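Local coordinates for uncharacterized peroxidase-related protein (PDB 2PFX), which has no established function but, as a peroxidase-related member of the AhpD-like carboxymuconolactone decarboxylase family, probably takes part in thiol-based peroxide reduction, at residues A56-L61 with T165-M170; S66-L71 with W159-V164; R73-V78 with V125-A130; C86-V91 with M181-Y186. One frame throughout, in Å; residues are numbered along the deposited sequence. Where two conformers were deposited one is given.

Contact 1. Residues A56-L61 with T165-M170; sequences AMYNDL and TGFFNM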
loop_
_atom_site.group_PDB
_atom_site.type_symbol
_atom_site.label_atom_id
_atom_site.label_comp_id
_atom_site.label_asym_id
_atom_site.label_seq_id
_atom_site.Cartn_x
_atom_site.Cartn_y
_atom_site.Cartn_z
ATOM N N ALA A 56 3.360 29.778 18.027
ATOM C CA ALA A 56 4.696 29.728 18.630
ATOM C C ALA A 56 5.535 28.633 17.981
ATOM O O ALA A 56 6.725 28.767 17.716
ATOM C CB ALA A 56 4.602 29.497 20.123
HETATM N N MSE A 57 4.878 27.500 17.730
HETATM C CA MSE A 57 5.577 26.386 17.119
HETATM C C MSE A 57 5.868 26.670 15.655
HETATM O O MSE A 57 7.004 26.459 15.234
HETATM C CB MSE A 57 4.741 25.115 17.274
HETATM C CG MSE A 57 5.443 23.931 16.631
HETATM SE SE MSE A 57 4.668 22.240 17.006
HETATM C CE MSE A 57 5.180 22.270 18.859
ATOM N N TYR A 58 4.865 27.134 14.894
ATOM C CA TYR A 58 5.107 27.456 13.493
ATOM C C TYR A 58 6.303 28.406 13.383
ATOM O O TYR A 58 7.182 28.229 12.536
ATOM C CB TYR A 58 3.877 28.077 12.821
ATOM C CG TYR A 58 4.058 28.427 11.363
ATOM C CD1 TYR A 58 4.669 29.560 10.837
ATOM C CD2 TYR A 58 3.547 27.534 10.417
ATOM C CE1 TYR A 58 4.807 29.829 9.503
ATOM C CE2 TYR A 58 3.682 27.789 9.063
ATOM C CZ TYR A 58 4.302 28.922 8.602
ATOM O OH TYR A 58 4.435 29.187 7.252
ATOM N N ASN A 59 6.304 29.482 14.156
ATOM C CA ASN A 59 7.341 30.503 13.970
ATOM C C ASN A 59 8.726 29.922 14.254
ATOM O O ASN A 59 9.667 30.126 13.480
ATOM C CB ASN A 59 7.032 31.737 14.835
ATOM C CG ASN A 59 5.932 32.590 14.220
ATOM O OD1 ASN A 59 5.772 32.631 13.004
ATOM N ND2 ASN A 59 5.152 33.247 15.064
ATOM N N ASP A 60 8.815 29.192 15.354
ATOM C CA ASP A 60 10.124 28.661 15.736
ATOM C C ASP A 60 10.662 27.786 14.619
ATOM O O ASP A 60 11.778 27.936 14.161
ATOM C CB ASP A 60 10.047 27.850 17.012
ATOM C CG ASP A 60 11.395 27.224 17.328
ATOM O OD1 ASP A 60 12.258 27.997 17.779
ATOM O OD2 ASP A 60 11.571 26.016 17.110
ATOM N N LEU A 61 9.793 26.878 14.155
ATOM C CA LEU A 61 10.241 25.928 13.143
ATOM C C LEU A 61 10.524 26.541 11.785
ATOM O O LEU A 61 11.503 26.150 11.153
ATOM C CB LEU A 61 9.140 24.886 13.011
ATOM C CG LEU A 61 9.070 23.776 14.043
ATOM C CD1 LEU A 61 8.498 24.102 15.405
ATOM C CD2 LEU A 61 8.169 22.723 13.401
ATOM N N THR A 165 9.358 18.423 9.149
ATOM C CA THR A 165 8.650 17.331 8.513
ATOM C C THR A 165 7.475 16.856 9.372
ATOM O O THR A 165 6.330 16.763 8.923
ATOM C CB THR A 165 9.594 16.128 8.280
ATOM O OG1 THR A 165 10.657 16.488 7.371
ATOM C CG2 THR A 165 8.863 14.966 7.635
ATOM N N GLY A 166 7.728 16.555 10.645
ATOM C CA GLY A 166 6.666 16.118 11.549
ATOM C C GLY A 166 5.565 17.153 11.676
ATOM O O GLY A 166 4.383 16.788 11.673
ATOM N N PHE A 167 5.945 18.419 11.776
ATOM C CA PHE A 167 4.950 19.490 11.893
ATOM C C PHE A 167 3.987 19.476 10.718
ATOM O O PHE A 167 2.791 19.583 10.975
ATOM C CB PHE A 167 5.642 20.842 12.037
ATOM C CG PHE A 167 4.752 22.038 12.285
ATOM C CD1 PHE A 167 4.042 22.218 13.458
ATOM C CD2 PHE A 167 4.650 22.987 11.280
ATOM C CE1 PHE A 167 3.241 23.335 13.614
ATOM C CE2 PHE A 167 3.888 24.119 11.423
ATOM C CZ PHE A 167 3.203 24.282 12.610
ATOM N N PHE A 168 4.440 19.325 9.467
ATOM C CA PHE A 168 3.478 19.339 8.365
ATOM C C PHE A 168 2.695 18.051 8.309
ATOM O O PHE A 168 1.595 18.026 7.744
ATOM C CB PHE A 168 4.165 19.668 7.015
ATOM C CG PHE A 168 4.394 21.185 7.113
ATOM C CD1 PHE A 168 3.345 22.058 6.860
ATOM C CD2 PHE A 168 5.628 21.668 7.501
ATOM C CE1 PHE A 168 3.544 23.421 6.998
ATOM C CE2 PHE A 168 5.839 23.036 7.622
ATOM C CZ PHE A 168 4.791 23.904 7.365
ATOM N N ASN A 169 3.245 16.984 8.896
ATOM C CA ASN A 169 2.424 15.774 9.002
ATOM C C ASN A 169 1.260 15.998 9.987
ATOM O O ASN A 169 0.229 15.304 9.966
ATOM C CB ASN A 169 3.295 14.587 9.427
ATOM C CG ASN A 169 3.860 13.916 8.177
ATOM O OD1 ASN A 169 3.135 13.179 7.517
ATOM N ND2 ASN A 169 5.098 14.209 7.839
HETATM N N MSE A 170 1.415 16.970 10.881
HETATM C CA MSE A 170 0.335 17.356 11.790
HETATM C C MSE A 170 -0.616 18.279 11.017
HETATM O O MSE A 170 -1.807 18.008 10.909
HETATM C CB MSE A 170 0.781 18.060 13.057
HETATM C CG MSE A 170 -0.325 18.772 13.850
HETATM SE SE MSE A 170 0.388 19.555 15.476
HETATM C CE MSE A 170 0.975 21.119 14.519
#

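Contact 2. Residues S66-L71 with W159-V164; sequences SQLSKL and WDIANV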
loop_
_atom_site.group_PDB
_atom_site.type_symbol
_atom_site.label_atom_id
_atom_site.label_comp_id
_atom_site.label_asym_id
_atom_site.label_seq_id
_atom_site.Cartn_x
_atom_site.Cartn_y
_atom_site.Cartn_z
ATOM N N SER A 66 18.028 28.388 12.344
ATOM C CA SER A 66 18.327 27.100 11.799
ATOM C C SER A 66 19.352 27.259 10.689
ATOM O O SER A 66 19.401 28.313 10.051
ATOM C CB SER A 66 17.069 26.527 11.167
ATOM O OG SER A 66 17.059 25.119 11.067
ATOM N N GLN A 67 20.155 26.241 10.431
ATOM C CA GLN A 67 21.053 26.393 9.270
ATOM C C GLN A 67 20.396 25.886 7.999
ATOM O O GLN A 67 20.897 25.920 6.882
ATOM C CB GLN A 67 22.432 25.788 9.553
ATOM C CG GLN A 67 23.264 26.637 10.517
ATOM C CD GLN A 67 24.154 27.694 9.892
ATOM O OE1 GLN A 67 24.572 27.561 8.741
ATOM N NE2 GLN A 67 24.425 28.748 10.652
ATOM N N LEU A 68 19.151 25.465 8.119
ATOM C CA LEU A 68 18.224 25.246 7.023
ATOM C C LEU A 68 17.692 26.608 6.600
ATOM O O LEU A 68 17.209 27.358 7.448
ATOM C CB LEU A 68 17.041 24.384 7.418
ATOM C CG LEU A 68 17.276 22.988 7.971
ATOM C CD1 LEU A 68 15.947 22.255 8.144
ATOM C CD2 LEU A 68 18.192 22.200 7.057
ATOM N N SER A 69 17.750 26.977 5.334
ATOM C CA SER A 69 17.163 28.268 4.979
ATOM C C SER A 69 15.654 28.301 5.188
ATOM O O SER A 69 15.020 27.250 5.354
ATOM C CB SER A 69 17.485 28.591 3.517
ATOM O OG SER A 69 16.905 27.660 2.623
ATOM N N LYS A 70 15.095 29.517 5.149
ATOM C CA LYS A 70 13.633 29.584 5.145
ATOM C C LYS A 70 13.037 28.788 3.985
ATOM O O LYS A 70 12.086 28.040 4.187
ATOM C CB LYS A 70 13.169 31.049 5.097
ATOM C CG LYS A 70 13.387 31.702 6.455
ATOM C CD LYS A 70 12.904 33.133 6.515
ATOM C CE LYS A 70 13.987 34.084 7.009
ATOM N NZ LYS A 70 14.475 33.707 8.370
ATOM N N LEU A 71 13.609 28.963 2.800
ATOM C CA LEU A 71 13.165 28.293 1.575
ATOM C C LEU A 71 13.238 26.790 1.750
ATOM O O LEU A 71 12.295 26.072 1.429
ATOM C CB LEU A 71 14.012 28.748 0.389
ATOM C CG LEU A 71 13.866 27.986 -0.937
ATOM C CD1 LEU A 71 12.419 27.953 -1.400
ATOM C CD2 LEU A 71 14.791 28.610 -1.976
ATOM N N TRP A 159 17.707 17.239 13.318
ATOM C CA TRP A 159 16.612 17.511 14.247
ATOM C C TRP A 159 15.599 18.501 13.667
ATOM O O TRP A 159 14.375 18.349 13.744
ATOM C CB TRP A 159 17.147 18.079 15.558
ATOM C CG TRP A 159 16.070 18.439 16.532
ATOM C CD1 TRP A 159 15.526 19.660 16.777
ATOM C CD2 TRP A 159 15.386 17.515 17.408
ATOM N NE1 TRP A 159 14.553 19.571 17.753
ATOM C CE2 TRP A 159 14.458 18.256 18.149
ATOM C CE3 TRP A 159 15.489 16.142 17.625
ATOM C CZ2 TRP A 159 13.626 17.668 19.098
ATOM C CZ3 TRP A 159 14.673 15.539 18.567
ATOM C CH2 TRP A 159 13.754 16.318 19.289
ATOM N N ASP A 160 16.124 19.576 13.073
ATOM C CA ASP A 160 15.266 20.541 12.402
ATOM C C ASP A 160 14.520 19.935 11.230
ATOM O O ASP A 160 13.346 20.232 11.020
ATOM C CB ASP A 160 16.112 21.720 11.932
ATOM C CG ASP A 160 16.616 22.624 13.037
ATOM O OD1 ASP A 160 16.247 22.332 14.201
ATOM O OD2 ASP A 160 17.373 23.596 12.757
ATOM N N ILE A 161 15.175 19.093 10.424
ATOM C CA ILE A 161 14.446 18.504 9.300
ATOM C C ILE A 161 13.307 17.632 9.795
ATOM O O ILE A 161 12.167 17.623 9.303
ATOM C CB ILE A 161 15.405 17.712 8.390
ATOM C CG1 ILE A 161 16.407 18.587 7.620
ATOM C CG2 ILE A 161 14.621 16.868 7.401
ATOM C CD1 ILE A 161 17.631 17.808 7.185
ATOM N N ALA A 162 13.608 16.858 10.842
ATOM C CA ALA A 162 12.609 15.990 11.447
ATOM C C ALA A 162 11.451 16.805 12.014
ATOM O O ALA A 162 10.291 16.409 11.871
ATOM C CB ALA A 162 13.236 15.130 12.527
ATOM N N ASN A 163 11.732 17.930 12.652
ATOM C CA ASN A 163 10.608 18.646 13.282
ATOM C C ASN A 163 9.758 19.357 12.249
ATOM O O ASN A 163 8.526 19.357 12.362
ATOM C CB ASN A 163 11.132 19.594 14.359
ATOM C CG ASN A 163 11.261 18.856 15.679
ATOM O OD1 ASN A 163 10.374 18.946 16.529
ATOM N ND2 ASN A 163 12.354 18.121 15.835
ATOM N N VAL A 164 10.392 19.959 11.243
ATOM C CA VAL A 164 9.618 20.600 10.191
ATOM C C VAL A 164 8.750 19.545 9.506
ATOM O O VAL A 164 7.563 19.749 9.324
ATOM C CB VAL A 164 10.515 21.325 9.189
ATOM C CG1 VAL A 164 9.728 21.801 7.980
ATOM C CG2 VAL A 164 11.192 22.478 9.914
HETATM O O HOH W 1 20.069 23.910 12.259
#

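Contact 3. Residues R73-V78 with V125-A130; sequences REMIAV and VMLDFA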
loop_
_atom_site.group_PDB
_atom_site.type_symbol
_atom_site.label_atom_id
_atom_site.label_comp_id
_atom_site.label_asym_id
_atom_site.label_seq_id
_atom_site.Cartn_x
_atom_site.Cartn_y
_atom_site.Cartn_z
ATOM N N ARG A 73 13.027 25.026 4.350
ATOM C CA ARG A 73 11.960 24.524 5.240
ATOM C C ARG A 73 10.626 24.561 4.519
ATOM O O ARG A 73 9.814 23.660 4.703
ATOM C CB ARG A 73 12.003 25.324 6.534
ATOM C CG ARG A 73 13.254 25.013 7.344
ATOM C CD ARG A 73 13.326 25.865 8.590
ATOM N NE ARG A 73 14.124 27.050 8.351
ATOM C CZ ARG A 73 14.349 28.046 9.199
ATOM N NH1 ARG A 73 13.823 28.054 10.410
ATOM N NH2 ARG A 73 15.124 29.059 8.826
ATOM N N GLU A 74 10.440 25.580 3.694
ATOM C CA GLU A 74 9.218 25.628 2.878
ATOM C C GLU A 74 9.203 24.497 1.854
ATOM O O GLU A 74 8.134 23.973 1.542
ATOM C CB GLU A 74 9.085 26.961 2.163
ATOM C CG GLU A 74 8.622 28.117 3.013
ATOM C CD GLU A 74 7.245 27.949 3.632
ATOM O OE1 GLU A 74 6.547 26.966 3.310
ATOM O OE2 GLU A 74 6.884 28.832 4.449
HETATM N N MSE A 75 10.368 24.130 1.331
HETATM C CA MSE A 75 10.445 23.021 0.383
HETATM C C MSE A 75 10.033 21.714 1.042
HETATM O O MSE A 75 9.348 20.866 0.483
HETATM C CB MSE A 75 11.876 22.965 -0.187
HETATM C CG MSE A 75 12.168 24.127 -1.125
HETATM SE SE MSE A 75 14.069 24.139 -1.559
HETATM C CE MSE A 75 13.782 22.871 -2.958
ATOM N N ILE A 76 10.449 21.529 2.285
ATOM C CA ILE A 76 10.103 20.342 3.030
ATOM C C ILE A 76 8.590 20.316 3.189
ATOM O O ILE A 76 7.926 19.311 2.976
ATOM C CB ILE A 76 10.780 20.307 4.407
ATOM C CG1 ILE A 76 12.274 19.986 4.371
ATOM C CG2 ILE A 76 10.101 19.319 5.341
ATOM C CD1 ILE A 76 12.993 20.262 5.692
ATOM N N ALA A 77 8.077 21.494 3.546
ATOM C CA ALA A 77 6.633 21.575 3.778
ATOM C C ALA A 77 5.811 21.097 2.594
ATOM O O ALA A 77 4.830 20.363 2.721
ATOM C CB ALA A 77 6.273 23.016 4.107
ATOM N N VAL A 78 6.208 21.561 1.418
ATOM C CA VAL A 78 5.481 21.211 0.192
ATOM C C VAL A 78 5.623 19.758 -0.184
ATOM O O VAL A 78 4.693 19.118 -0.664
ATOM C CB VAL A 78 5.954 22.088 -0.984
ATOM C CG1 VAL A 78 5.277 21.663 -2.286
ATOM C CG2 VAL A 78 5.652 23.536 -0.674
ATOM N N VAL A 125 18.602 15.095 -0.761
ATOM C CA VAL A 125 18.525 14.085 0.302
ATOM C C VAL A 125 17.702 14.590 1.481
ATOM O O VAL A 125 17.051 13.814 2.180
ATOM C CB VAL A 125 19.912 13.612 0.750
ATOM C CG1 VAL A 125 20.634 13.047 -0.489
ATOM C CG2 VAL A 125 20.755 14.691 1.407
HETATM N N MSE A 126 17.704 15.895 1.698
HETATM C CA MSE A 126 16.834 16.517 2.683
HETATM C C MSE A 126 15.374 16.160 2.407
HETATM O O MSE A 126 14.628 15.709 3.286
HETATM C CB MSE A 126 17.072 18.013 2.661
HETATM C CG MSE A 126 16.223 18.794 3.655
HETATM SE SE MSE A 126 16.384 20.682 3.374
HETATM C CE MSE A 126 15.393 20.718 1.746
ATOM N N LEU A 127 14.963 16.334 1.163
ATOM C CA LEU A 127 13.598 15.978 0.780
ATOM C C LEU A 127 13.310 14.484 0.765
ATOM O O LEU A 127 12.200 14.059 1.095
ATOM C CB LEU A 127 13.245 16.603 -0.576
ATOM C CG LEU A 127 13.317 18.130 -0.619
ATOM C CD1 LEU A 127 13.010 18.656 -2.007
ATOM C CD2 LEU A 127 12.377 18.778 0.403
ATOM N N ASP A 128 14.263 13.650 0.387
ATOM C CA ASP A 128 14.078 12.209 0.424
ATOM C C ASP A 128 13.843 11.701 1.849
ATOM O O ASP A 128 13.038 10.795 2.092
ATOM C CB ASP A 128 15.317 11.531 -0.145
ATOM C CG ASP A 128 15.491 11.588 -1.643
ATOM O OD1 ASP A 128 14.541 11.952 -2.369
ATOM O OD2 ASP A 128 16.621 11.251 -2.070
ATOM N N PHE A 129 14.573 12.275 2.803
ATOM C CA PHE A 129 14.411 11.949 4.219
ATOM C C PHE A 129 13.021 12.357 4.728
ATOM O O PHE A 129 12.331 11.611 5.417
ATOM C CB PHE A 129 15.530 12.643 5.005
ATOM C CG PHE A 129 15.686 12.199 6.458
ATOM C CD1 PHE A 129 16.492 11.121 6.800
ATOM C CD2 PHE A 129 15.038 12.861 7.489
ATOM C CE1 PHE A 129 16.640 10.745 8.120
ATOM C CE2 PHE A 129 15.159 12.478 8.807
ATOM C CZ PHE A 129 15.947 11.389 9.116
ATOM N N ALA A 130 12.612 13.565 4.379
ATOM C CA ALA A 130 11.278 14.042 4.753
ATOM C C ALA A 130 10.222 13.109 4.184
ATOM O O ALA A 130 9.267 12.765 4.890
ATOM C CB ALA A 130 11.074 15.474 4.291
#

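Contact 4. Residues C86-V91 with M181-Y186; sequences CFYCLV and MPNAEY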
loop_
_atom_site.group_PDB
_atom_site.type_symbol
_atom_site.label_atom_id
_atom_site.label_comp_id
_atom_site.label_asym_id
_atom_site.label_seq_id
_atom_site.Cartn_x
_atom_site.Cartn_y
_atom_site.Cartn_z
ATOM N N CYS A 86 -2.541 17.373 0.754
ATOM C CA CYS A 86 -3.154 18.436 1.514
ATOM C C CYS A 86 -3.330 19.713 0.705
ATOM O O CYS A 86 -2.404 20.483 0.512
ATOM C CB CYS A 86 -2.303 18.751 2.752
ATOM S SG CYS A 86 -3.232 19.960 3.775
ATOM N N PHE A 87 -4.544 19.959 0.229
ATOM C CA PHE A 87 -4.873 21.155 -0.543
ATOM C C PHE A 87 -4.463 22.456 0.128
ATOM O O PHE A 87 -3.838 23.283 -0.546
ATOM C CB PHE A 87 -6.394 21.174 -0.835
ATOM C CG PHE A 87 -6.839 22.316 -1.730
ATOM C CD1 PHE A 87 -6.347 22.547 -2.997
ATOM C CD2 PHE A 87 -7.787 23.209 -1.248
ATOM C CE1 PHE A 87 -6.752 23.632 -3.748
ATOM C CE2 PHE A 87 -8.212 24.274 -2.001
ATOM C CZ PHE A 87 -7.704 24.507 -3.270
ATOM N N TYR A 88 -4.825 22.672 1.393
ATOM C CA TYR A 88 -4.539 23.921 2.081
ATOM C C TYR A 88 -3.036 24.212 1.955
ATOM O O TYR A 88 -2.588 25.305 1.606
ATOM C CB TYR A 88 -4.985 23.937 3.566
ATOM C CG TYR A 88 -4.646 25.261 4.232
ATOM C CD1 TYR A 88 -3.441 25.595 4.839
ATOM C CD2 TYR A 88 -5.624 26.264 4.263
ATOM C CE1 TYR A 88 -3.189 26.800 5.416
ATOM C CE2 TYR A 88 -5.386 27.492 4.842
ATOM C CZ TYR A 88 -4.170 27.765 5.417
ATOM O OH TYR A 88 -3.879 28.962 6.018
ATOM N N CYS A 89 -2.278 23.220 2.403
ATOM C CA CYS A 89 -0.859 23.427 2.650
ATOM C C CYS A 89 -0.134 23.485 1.316
ATOM O O CYS A 89 0.848 24.210 1.184
ATOM C CB CYS A 89 -0.347 22.299 3.553
ATOM S SG CYS A 89 -1.100 22.296 5.211
ATOM N N LEU A 90 -0.632 22.741 0.327
ATOM C CA LEU A 90 0.005 22.760 -0.993
ATOM C C LEU A 90 -0.133 24.146 -1.612
ATOM O O LEU A 90 0.776 24.658 -2.262
ATOM C CB LEU A 90 -0.556 21.680 -1.905
ATOM C CG LEU A 90 0.003 20.266 -1.691
ATOM C CD1 LEU A 90 -0.875 19.193 -2.316
ATOM C CD2 LEU A 90 1.436 20.213 -2.236
ATOM N N VAL A 91 -1.294 24.745 -1.365
ATOM C CA VAL A 91 -1.525 26.093 -1.869
ATOM C C VAL A 91 -0.718 27.134 -1.105
ATOM O O VAL A 91 -0.063 27.978 -1.731
ATOM C CB VAL A 91 -3.030 26.431 -1.783
ATOM C CG1 VAL A 91 -3.234 27.912 -2.087
ATOM C CG2 VAL A 91 -3.802 25.506 -2.707
HETATM N N MSE A 181 -9.791 25.628 4.201
HETATM C CA MSE A 181 -9.642 26.164 2.848
HETATM C C MSE A 181 -8.574 27.224 2.745
HETATM O O MSE A 181 -8.540 28.174 3.537
HETATM C CB MSE A 181 -11.005 26.733 2.432
HETATM C CG MSE A 181 -11.991 25.666 1.998
HETATM SE SE MSE A 181 -11.421 24.602 0.502
HETATM C CE MSE A 181 -11.533 26.112 -0.712
ATOM N N PRO A 182 -7.676 27.113 1.775
ATOM C CA PRO A 182 -6.687 28.200 1.620
ATOM C C PRO A 182 -7.267 29.492 1.056
ATOM O O PRO A 182 -8.206 29.551 0.262
ATOM C CB PRO A 182 -5.681 27.548 0.675
ATOM C CG PRO A 182 -6.530 26.637 -0.158
ATOM C CD PRO A 182 -7.512 26.022 0.804
ATOM N N ASN A 183 -6.685 30.617 1.505
ATOM C CA ASN A 183 -7.085 31.939 1.074
ATOM C C ASN A 183 -6.971 32.032 -0.433
ATOM O O ASN A 183 -5.983 31.658 -1.054
ATOM C CB ASN A 183 -6.221 33.047 1.692
ATOM C CG ASN A 183 -6.201 33.038 3.204
ATOM O OD1 ASN A 183 -5.714 32.053 3.767
ATOM N ND2 ASN A 183 -6.706 34.096 3.836
ATOM N N ALA A 184 -8.009 32.572 -1.054
ATOM C CA ALA A 184 -8.046 32.582 -2.517
ATOM C C ALA A 184 -6.868 33.334 -3.112
ATOM O O ALA A 184 -6.479 33.033 -4.240
ATOM C CB ALA A 184 -9.374 33.171 -2.973
ATOM N N GLU A 185 -6.304 34.263 -2.357
ATOM C CA GLU A 185 -5.241 35.106 -2.879
ATOM C C GLU A 185 -3.995 34.316 -3.223
ATOM O O GLU A 185 -3.245 34.734 -4.103
ATOM C CB GLU A 185 -4.837 36.191 -1.869
ATOM C CG GLU A 185 -5.934 37.227 -1.655
ATOM C CD GLU A 185 -6.698 36.971 -0.368
ATOM O OE1 GLU A 185 -7.237 35.856 -0.230
ATOM O OE2 GLU A 185 -6.756 37.869 0.496
ATOM N N TYR A 186 -3.763 33.214 -2.518
ATOM C CA TYR A 186 -2.521 32.482 -2.764
ATOM C C TYR A 186 -2.307 32.016 -4.191
ATOM O O TYR A 186 -1.176 31.964 -4.694
ATOM C CB TYR A 186 -2.524 31.238 -1.882
ATOM C CG TYR A 186 -2.125 31.423 -0.435
ATOM C CD1 TYR A 186 -0.939 32.012 -0.041
ATOM C CD2 TYR A 186 -2.971 30.970 0.589
ATOM C CE1 TYR A 186 -0.595 32.161 1.292
ATOM C CE2 TYR A 186 -2.628 31.116 1.913
ATOM C CZ TYR A 186 -1.443 31.711 2.278
ATOM O OH TYR A 186 -1.157 31.837 3.627
HETATM O O HOH W 2 -1.577 29.861 5.520
HETATM O O HOH W 3 -0.408 28.639 -4.486
#

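Contact 1. Residues A56-L61 with T165-M170
The ring of F167 meets Y58 at its edge: CD2 of Y58 lies near the plane of the F167 ring, 3.6 Å from F167 CE2. The two side chains stand roughly perpendicular, and the last atom of the F167 ring, CZ, also rests against CA and CB of Y58. F168, next in the chain, offers one ring face to F167, whose CD2 stands above that face toward its rim, while F168 CE2 lies in plane at the edge of the F167 ring. CZ of F168 approaches Y58 more loosely, 4.4 Å from CE2.

The selenomethionine M57 runs alongside F167, pointing the other way. Its CG is anti to the backbone N (chi1 179°), which carries SE out to within 3.6 Å of F167 CD1; SE is 4.7 Å from the ring centroid and approaches obliquely, a Met-aromatic contact. L61 CD2 packs on CB and CG of F167 in this conformer, one of two, so with less certainty. Behind the aromatic layer, T165 O accepts from both N and ND2 of N169, the ND2 bond measuring 3.0 Å.

A second subunit also packs here, its M170 on F167 and its M57 on M57. The segments of helix 48-63 and helix 155-178 run roughly antiparallel, at 145°, with their axes 11.3 Å apart, a spacing that large aromatic side chains fill. F168 also stacks edge-to-face with H93, which probably matches the histidine of the AhpD-type signature, consistent with the all-helical AhpD-like fold.

Contact 2. Residues S66-L71 with W159-V164
OD2 of D160 is gripped from more than one direction where it faces S66 and Q67. A water donates to it at 2.8 Å from the water oxygen to D160 OD2, and the same water accepts from Q67 N at 3.0 Å, thereby joining the loop to the helix. The strongest partner of the carboxylate is R156, one turn earlier on the same helix, whose NH2 forms a salt bridge with OD2. S66 OG is modelled only 2.3 Å from D160 OD2, a separation too short to be trusted in detail.

Next to the polar group, L68 and D160 lie alongside, running opposite ways, with L68 CD1 3.8 Å from D160 CB. The same methyl touches I161 CG1 at 3.7 Å, the leucine lying nearly square to the isoleucine. L68 owes this position to a CG turned anti to its carbonyl carbon (chi1 -58°). Just beyond, S69 caps the start of helix 70-84.

On another side of helix 155-178, N163 N and ND2 reach W159 O from opposite faces of its carbonyl plane; the ND2 bond is 2.9 Å long and nearly straight, at 170°. Y44 of a second subunit binds N163 OD1 and stacks edge-to-face with W159.

Chemically, the loop before helix 70-84 is thus joined to helix 155-178 by apolar packing of L68 and a hydrated, arginine-paired carboxylate, whose negative charge is probably stabilised by R156.

Contact 3. Residues R73-V78 with V125-A130
I76 reaches three residues of the facing helix with its two branches: the CG1-CD1 arm lies against M126 and L127, and the CG2 methyl against A130. Its CD1 lies 4.1 Å from CG of the selenomethionine M126 and equally close to SE, the two side chains set nearly perpendicular. CG2 points to A130 CB, also at 4.1 Å, and CG1 meets L127 CD2 and the CE methyl of M126. The split follows from the torsion: CG1 is anti to the carbonyl carbon (chi1 -74°) while CG2 is anti to the backbone N, which spreads the branches along the neighbouring helix.

L127 inserts its CD2 methyl against the backbone itself, 3.7 Å from M75 O and 3.8 Å from I76 CA. The same methyl stands 4.3 Å from CB of the selenomethionine M75. With the CA atoms of I76 and L127 only 6.0 Å apart, the helices come near each other here, their axes 9.7 Å apart at closest approach and inclined at 39°.

Both helices belong to the all-helical bundle of the AhpD-like fold. E74, on another side of helix 70-84, bonds to ND1 of H93; the two probably match the glutamate and histidine of the AhpD-type Glu-Cys-X-X-Cys-His signature, to which the two cysteines also belong.

Farther out, V164 and T165 of helix 155-178 cover I76, and T165 also covers A130. L106 and L110 of helix 104-112 pack on M75. R73, one turn before A77, anchors its guanidinium to the carbonyls of L61, G64 and S69. F129 extends to D144 and L148 of helix 142-150 and to A177 of a second subunit.

Contact 4. Residues C86-V91 with M181-Y186
The P182 ring is set among F87, Y88 and V91. F87 stands nearly perpendicular to the proline, its CE2 coming 3.4 Å from P182 CD and equally near CG. Y88 turns its edge to the peptide bond preceding P182: M181 C lies in the plane of the tyrosine ring, and Y88 CD2 approaches P182 N obliquely at 3.3 Å. Both aromatic side chains leave the helix with CG anti to the backbone N (chi1 -175° and 179°), which brings the F87 ring against CD and CG of P182 and the Y88 ring against its N and CA.

V91, one turn on, also lies across P182, while its CG1 packs 3.4 Å from Y186 CB. The selenomethionine M181 lies at the edge of the F87 ring in a Met-aromatic contact that holds for one of its two conformers and is therefore less certain.

At the polar end, a water links Y88 OH and Y186 OH, the latter 2.8 Å from the water oxygen. Y88 OH also takes a bond from V40 N, and N183 is held by V37 O and N39 N. M109 of a third subunit packs on F87.

F87 and Y88 are the middle residues of the C86-to-C89 motif, whose SG atoms stand 3.5 Å apart, too far for a disulfide. C86 SG accepts a weak capping bond from C89 N, 3.7 Å away. These middle residues thus pack on the apolar surface of P182 while the tyrosine hydroxyls meet through water; the cysteines are probably redox-active, as in AhpD.

Overall arrangement
Contacts 1, 2 and 3 form one continuous core. Contacts 1 and 2 share helix 155-178, and contacts 2 and 3 share helix 70-84, with centres about 9 Å apart. R73 NH1 of contact 3 probably bonds to L61 O of contact 1 at 3.1 Å. V164 CG1 of contact 2 packs 3.6 Å from I76 CG2 of contact 3. Contact 4 lies on the opposite side of the chain's centre from contacts 2 and 3, its centre about 22 Å from that of contact 2, and meets contact 3 through V78 and L90. The probable redox site draws C86 and C89 from contact 4, and E74 of contact 3 bonds to H93, against which F168 of contact 1 stacks.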